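Alpha-pyrone synthesis polyketide synthase-like Pks18 (Mycobacterium tuberculosis, PDB 1TED) probably extends medium- and long-chain aliphatic acyl-CoA starters with malonyl-CoA to make tri- and tetraketide alpha-pyrones, as a homodimeric type III polyketide synthase. Local coordinates at residues 309-314 against 355-359; 105-109 against 204-210. All coordinates share one frame; numbering follows the deposited sequence.

Contact 1 of 2, residues 309-314 against 355-359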
loop_
_atom_site.group_PDB
_atom_site.type_symbol
_atom_site.label_atom_id
_atom_site.label_comp_id
_atom_site.label_asym_id
_atom_site.label_seq_id
_atom_site.Cartn_x
_atom_site.Cartn_y
_atom_site.Cartn_z
ATOM N N LEU A 309 16.904 -1.754 25.426
ATOM C CA LEU A 309 16.066 -0.991 24.491
ATOM C C LEU A 309 14.797 -1.694 24.033
ATOM O O LEU A 309 14.827 -2.751 23.400
ATOM C CB LEU A 309 16.840 -0.594 23.222
ATOM C CG LEU A 309 18.182 0.140 23.292
ATOM C CD1 LEU A 309 18.734 0.330 21.887
ATOM C CD2 LEU A 309 18.001 1.470 23.987
ATOM N N TRP A 310 13.678 -1.075 24.354
ATOM C CA TRP A 310 12.388 -1.569 23.949
ATOM C C TRP A 310 11.715 -0.397 23.256
ATOM O O TRP A 310 11.246 0.539 23.900
ATOM C CB TRP A 310 11.585 -2.038 25.160
ATOM C CG TRP A 310 12.077 -3.357 25.703
ATOM C CD1 TRP A 310 12.957 -3.551 26.733
ATOM C CD2 TRP A 310 11.751 -4.663 25.206
ATOM N NE1 TRP A 310 13.197 -4.893 26.905
ATOM C CE2 TRP A 310 12.470 -5.597 25.981
ATOM C CE3 TRP A 310 10.921 -5.133 24.179
ATOM C CZ2 TRP A 310 12.384 -6.978 25.761
ATOM C CZ3 TRP A 310 10.838 -6.511 23.959
ATOM C CH2 TRP A 310 11.567 -7.413 24.750
ATOM N N ALA A 311 11.711 -0.435 21.930
ATOM C CA ALA A 311 11.084 0.617 21.134
ATOM C C ALA A 311 9.613 0.257 20.970
ATOM O O ALA A 311 9.179 -0.251 19.927
ATOM C CB ALA A 311 11.776 0.741 19.763
ATOM N N ILE A 312 8.851 0.512 22.026
ATOM C CA ILE A 312 7.430 0.225 22.037
ATOM C C ILE A 312 6.673 1.371 21.393
ATOM O O ILE A 312 6.846 2.524 21.780
ATOM C CB ILE A 312 6.925 0.045 23.481
ATOM C CG1 ILE A 312 7.666 -1.126 24.142
ATOM C CG2 ILE A 312 5.411 -0.153 23.483
ATOM C CD1 ILE A 312 7.349 -1.307 25.613
ATOM N N HIS A 313 5.839 1.061 20.406
ATOM C CA HIS A 313 5.072 2.106 19.753
ATOM C C HIS A 313 4.341 2.963 20.784
ATOM O O HIS A 313 3.470 2.474 21.503
ATOM C CB HIS A 313 4.037 1.528 18.796
ATOM C CG HIS A 313 3.102 2.565 18.265
ATOM N ND1 HIS A 313 3.534 3.614 17.480
ATOM C CD2 HIS A 313 1.794 2.801 18.519
ATOM C CE1 HIS A 313 2.537 4.457 17.283
ATOM N NE2 HIS A 313 1.470 3.986 17.904
ATOM N N PRO A 314 4.682 4.260 20.856
ATOM C CA PRO A 314 4.038 5.169 21.813
ATOM C C PRO A 314 2.686 5.677 21.328
ATOM O O PRO A 314 2.505 6.866 21.099
ATOM C CB PRO A 314 5.069 6.280 21.973
ATOM C CG PRO A 314 5.702 6.343 20.611
ATOM C CD PRO A 314 5.842 4.902 20.206
ATOM N N VAL A 355 11.235 7.067 18.023
ATOM C CA VAL A 355 11.728 6.308 19.160
ATOM C C VAL A 355 13.124 5.757 18.924
ATOM O O VAL A 355 13.996 5.858 19.787
ATOM C CB VAL A 355 10.770 5.152 19.483
ATOM C CG1 VAL A 355 11.415 4.187 20.470
ATOM C CG2 VAL A 355 9.490 5.719 20.065
ATOM N N LEU A 356 13.325 5.176 17.748
ATOM C CA LEU A 356 14.599 4.591 17.362
ATOM C C LEU A 356 15.697 5.655 17.321
ATOM O O LEU A 356 16.813 5.409 17.779
ATOM C CB LEU A 356 14.429 3.885 16.004
ATOM C CG LEU A 356 15.469 2.928 15.399
ATOM C CD1 LEU A 356 16.599 3.731 14.825
ATOM C CD2 LEU A 356 15.989 1.942 16.436
ATOM N N GLU A 357 15.381 6.845 16.804
ATOM C CA GLU A 357 16.368 7.927 16.733
ATOM C C GLU A 357 16.912 8.349 18.103
ATOM O O GLU A 357 18.083 8.677 18.229
ATOM C CB GLU A 357 15.786 9.162 16.015
ATOM C CG GLU A 357 16.758 10.363 15.949
ATOM C CD GLU A 357 16.237 11.518 15.103
ATOM O OE1 GLU A 357 15.207 12.122 15.460
ATOM O OE2 GLU A 357 16.858 11.822 14.065
ATOM N N THR A 358 16.060 8.360 19.121
ATOM C CA THR A 358 16.490 8.737 20.467
ATOM C C THR A 358 17.481 7.708 21.002
ATOM O O THR A 358 18.481 8.061 21.628
ATOM C CB THR A 358 15.290 8.813 21.443
ATOM O OG1 THR A 358 14.438 9.904 21.069
ATOM C CG2 THR A 358 15.770 9.011 22.882
ATOM N N MET A 359 17.195 6.432 20.748
ATOM C CA MET A 359 18.050 5.342 21.204
ATOM C C MET A 359 19.387 5.389 20.485
ATOM O O MET A 359 20.419 4.994 21.034
ATOM C CB MET A 359 17.365 3.991 20.960
ATOM C CG MET A 359 16.039 3.831 21.713
ATOM S SD MET A 359 15.173 2.299 21.297
ATOM C CE MET A 359 14.074 2.092 22.735
#
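In the C-terminal half of the thiolase fold, helix 349-361 packs on strand 310-312, at the edge of the sheet of that half, through Val-355 and Met-359, which meet Leu-309, Ala-311 and Pro-314. The segment axes approach to 9.0 Å and run nearly antiparallel, at 157°, which sets Met-359 by Leu-309 (CA atoms 7.4 Å apart) and Val-355 by Ala-311 (CA atoms 6.1 Å apart); side chains extend the contact to Pro-314. Met-359 buries the largest surface here: its CG lies beside the backbone N (chi1 -61°) and the chain is extended beyond, which carries the thioether past Leu-309 in the opposite direction. Leu-309 CD2 meets Met-359 CG at 3.8 Å, and the terminal CE reaches the strand backbone, 3.4 Å from Trp-310 O. That methyl also borders Ala-311 CB at 4.0 Å. One turn back, the two branches of Val-355 divide the work: CG1 presses on Ala-311 CB at 3.5 Å, while CG2 lies 3.7 Å from Pro-314 CD, at the flank of the proline ring. The alpha-beta-alpha-beta-alpha layering of the thiolase fold, in which helices pack on the faces of two sheets, shows in the neighbours: Ala-311 pairs through its backbone with Val-373 and Phe-375 of strand 370-378, and Val-340 of helix 335-344 touches both Pro-314 and Val-355. Ile-312 O accepts a hydrogen bond from Ser-337 OG.

Contact 2 of 2, residues 105-109 against 204-210. With MYR (myristic acid), chain E.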
loop_
_atom_site.group_PDB
_atom_site.type_symbol
_atom_site.label_atom_id
_atom_site.label_comp_id
_atom_site.label_asym_id
_atom_site.label_seq_id
_atom_site.Cartn_x
_atom_site.Cartn_y
_atom_site.Cartn_z
ATOM N N ARG A 105 -9.792 17.673 2.177
ATOM C CA ARG A 105 -8.866 17.332 3.251
ATOM C C ARG A 105 -7.677 16.512 2.734
ATOM O O ARG A 105 -6.572 16.603 3.277
ATOM C CB ARG A 105 -9.612 16.583 4.364
ATOM C CG ARG A 105 -10.591 17.451 5.180
ATOM C CD ARG A 105 -11.516 16.563 6.013
ATOM N NE ARG A 105 -12.472 17.287 6.847
ATOM C CZ ARG A 105 -12.241 17.684 8.095
ATOM N NH1 ARG A 105 -11.073 17.439 8.677
ATOM N NH2 ARG A 105 -13.198 18.299 8.777
ATOM N N MET A 106 -7.895 15.720 1.683
ATOM C CA MET A 106 -6.818 14.933 1.091
ATOM C C MET A 106 -5.910 15.906 0.320
ATOM O O MET A 106 -4.693 15.704 0.225
ATOM C CB MET A 106 -7.387 13.876 0.145
ATOM C CG MET A 106 -8.455 12.988 0.772
ATOM S SD MET A 106 -7.823 11.917 2.079
ATOM C CE MET A 106 -8.049 12.981 3.570
ATOM N N HIS A 107 -6.507 16.950 -0.255
ATOM C CA HIS A 107 -5.720 17.966 -0.947
ATOM C C HIS A 107 -4.970 18.697 0.163
ATOM O O HIS A 107 -3.797 19.044 0.018
ATOM C CB HIS A 107 -6.617 18.946 -1.721
ATOM C CG HIS A 107 -6.979 18.475 -3.096
ATOM N ND1 HIS A 107 -6.034 18.242 -4.075
ATOM C CD2 HIS A 107 -8.176 18.166 -3.650
ATOM C CE1 HIS A 107 -6.633 17.807 -5.170
ATOM N NE2 HIS A 107 -7.933 17.751 -4.939
ATOM N N LEU A 108 -5.640 18.920 1.286
ATOM C CA LEU A 108 -4.971 19.584 2.397
ATOM C C LEU A 108 -3.797 18.718 2.836
ATOM O O LEU A 108 -2.730 19.229 3.184
ATOM C CB LEU A 108 -5.923 19.793 3.574
ATOM C CG LEU A 108 -6.302 21.243 3.895
ATOM C CD1 LEU A 108 -7.023 21.277 5.241
ATOM C CD2 LEU A 108 -5.056 22.129 3.948
ATOM N N PHE A 109 -3.996 17.403 2.812
ATOM C CA PHE A 109 -2.943 16.470 3.196
ATOM C C PHE A 109 -1.765 16.624 2.241
ATOM O O PHE A 109 -0.621 16.800 2.661
ATOM C CB PHE A 109 -3.462 15.024 3.144
ATOM C CG PHE A 109 -2.373 13.979 3.218
ATOM C CD1 PHE A 109 -1.914 13.510 4.445
ATOM C CD2 PHE A 109 -1.779 13.489 2.051
ATOM C CE1 PHE A 109 -0.881 12.569 4.510
ATOM C CE2 PHE A 109 -0.752 12.555 2.107
ATOM C CZ PHE A 109 -0.301 12.093 3.338
ATOM N N LEU A 204 -0.365 12.917 8.812
ATOM C CA LEU A 204 -0.982 14.215 9.048
ATOM C C LEU A 204 -2.395 14.071 9.586
ATOM O O LEU A 204 -3.373 14.184 8.840
ATOM C CB LEU A 204 -1.012 15.024 7.750
ATOM C CG LEU A 204 0.163 15.967 7.500
ATOM C CD1 LEU A 204 1.466 15.269 7.795
ATOM C CD2 LEU A 204 0.111 16.462 6.055
ATOM N N CYS A 205 -2.493 13.826 10.887
ATOM C CA CYS A 205 -3.779 13.667 11.548
ATOM C C CYS A 205 -4.568 14.981 11.627
ATOM O O CYS A 205 -5.771 14.997 11.370
ATOM C CB CYS A 205 -3.573 13.105 12.964
ATOM S SG CYS A 205 -2.825 11.453 13.044
ATOM N N SER A 206 -3.887 16.071 11.982
ATOM C CA SER A 206 -4.527 17.382 12.120
ATOM C C SER A 206 -5.422 17.720 10.933
ATOM O O SER A 206 -6.406 18.443 11.067
ATOM C CB SER A 206 -3.465 18.483 12.313
ATOM O OG SER A 206 -2.686 18.714 11.145
ATOM N N VAL A 207 -5.075 17.178 9.775
ATOM C CA VAL A 207 -5.823 17.405 8.554
ATOM C C VAL A 207 -7.197 16.734 8.570
ATOM O O VAL A 207 -8.080 17.104 7.794
ATOM C CB VAL A 207 -4.989 16.923 7.340
ATOM C CG1 VAL A 207 -5.876 16.422 6.235
ATOM C CG2 VAL A 207 -4.149 18.063 6.831
ATOM N N ASN A 208 -7.389 15.767 9.461
ATOM C CA ASN A 208 -8.670 15.070 9.534
ATOM C C ASN A 208 -9.496 15.437 10.765
ATOM O O ASN A 208 -10.470 14.758 11.085
ATOM C CB ASN A 208 -8.460 13.547 9.498
ATOM C CG ASN A 208 -7.872 13.060 8.174
ATOM O OD1 ASN A 208 -6.652 12.975 8.013
ATOM N ND2 ASN A 208 -8.741 12.745 7.222
ATOM N N ALA A 209 -9.113 16.512 11.448
ATOM C CA ALA A 209 -9.837 16.960 12.644
ATOM C C ALA A 209 -11.330 17.177 12.368
ATOM O O ALA A 209 -11.706 17.793 11.366
ATOM C CB ALA A 209 -9.218 18.242 13.168
ATOM N N VAL A 210 -12.178 16.683 13.265
ATOM C CA VAL A 210 -13.622 16.823 13.100
ATOM C C VAL A 210 -14.327 17.217 14.402
ATOM O O VAL A 210 -15.320 17.949 14.383
ATOM C CB VAL A 210 -14.234 15.508 12.552
ATOM C CG1 VAL A 210 -15.735 15.584 12.573
ATOM C CG2 VAL A 210 -13.766 15.280 11.121
HETATM C C1 MYR E . -6.756 18.732 18.115
HETATM O O1 MYR E . -5.926 19.495 18.603
HETATM O O2 MYR E . -7.729 18.389 18.789
HETATM C C2 MYR E . -6.588 18.213 16.686
HETATM C C3 MYR E . -6.299 16.711 16.679
HETATM C C4 MYR E . -6.098 16.194 15.252
HETATM C C5 MYR E . -5.855 14.684 15.231
HETATM C C6 MYR E . -7.072 13.888 15.709
HETATM C C7 MYR E . -8.249 13.956 14.730
HETATM C C8 MYR E . -7.953 13.234 13.414
HETATM C C9 MYR E . -7.734 11.735 13.628
HETATM C C10 MYR E . -7.300 11.059 12.327
HETATM C C11 MYR E . -7.018 9.572 12.552
HETATM C C12 MYR E . -6.532 8.902 11.266
HETATM C C13 MYR E . -6.182 7.436 11.526
HETATM C C14 MYR E . -5.656 6.761 10.258
#
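Arg-105 NH1 donates to two backbone carbonyls of the 204-210 loop, Ala-209 O at 2.8 Å and Val-207 O at 3.1 Å. Both bonds are bent, with N-H...O angles of 142° and 139°, and the donor stands above the carbonyl plane of Ala-209. NH2 adds a weak bond to the same Ala-209 O, making that oxygen a shared acceptor at the guanidinium edge. The segments belong to the N-terminal half of the thiolase fold: helix 102-125 lies against the turn that follows sheet strand 196-204 and includes a short 3-10 segment at 206-207. The arginine chain, extended from CG to NE, runs along Val-207 O to reach these carbonyls, and Thr-101 OG1 bonds NE. Val-210 CG2 lies over one face of the guanidinium, 3.9 Å from NH2. From the loop, Val-207 points toward helix 102-125, where its CG2 meets Leu-108 CB at 4.1 Å and its CG1 borders Phe-109 CB. The anti placement of Phe-109 CG relative to the backbone N (chi1 167°) brings the ring beside Leu-204, whose side chain it crosses at about a right angle, its CD1 3.7 Å from Leu-204 CB. The loop also lines the fatty-acyl site seen with bound myristic acid: Cys-205, Ser-206, Asn-208 and Ala-209 lie along the acyl chain, and the side chain of Ala-209 lies about 4 Å from that of His-221, probably a substrate-binding residue. Cys-205 O comes within 3.5 Å of myristic acid C8, and Cys-205 CB within 3.6 Å of C5 of the ligand.

Overall arrangement
The two contacts lie on opposite sides of the chain's centre, with contact 2 in the N-terminal half of the thiolase fold and contact 1 in the C-terminal half. Their centres are 26 Å apart and their nearest atoms about 10 Å, so they do not touch. Each nevertheless has one end near the probable catalytic site: the side chain of Pro-314 in contact 1 is about 8 Å from that of Cys-175, the likely nucleophile, whereas contact 2 adjoins His-221 and the bound fatty acid directly. The 204-210 loop faces its helix on one side and myristic acid on the other, while contact 1 approaches the site from the C-terminal half through Pro-314.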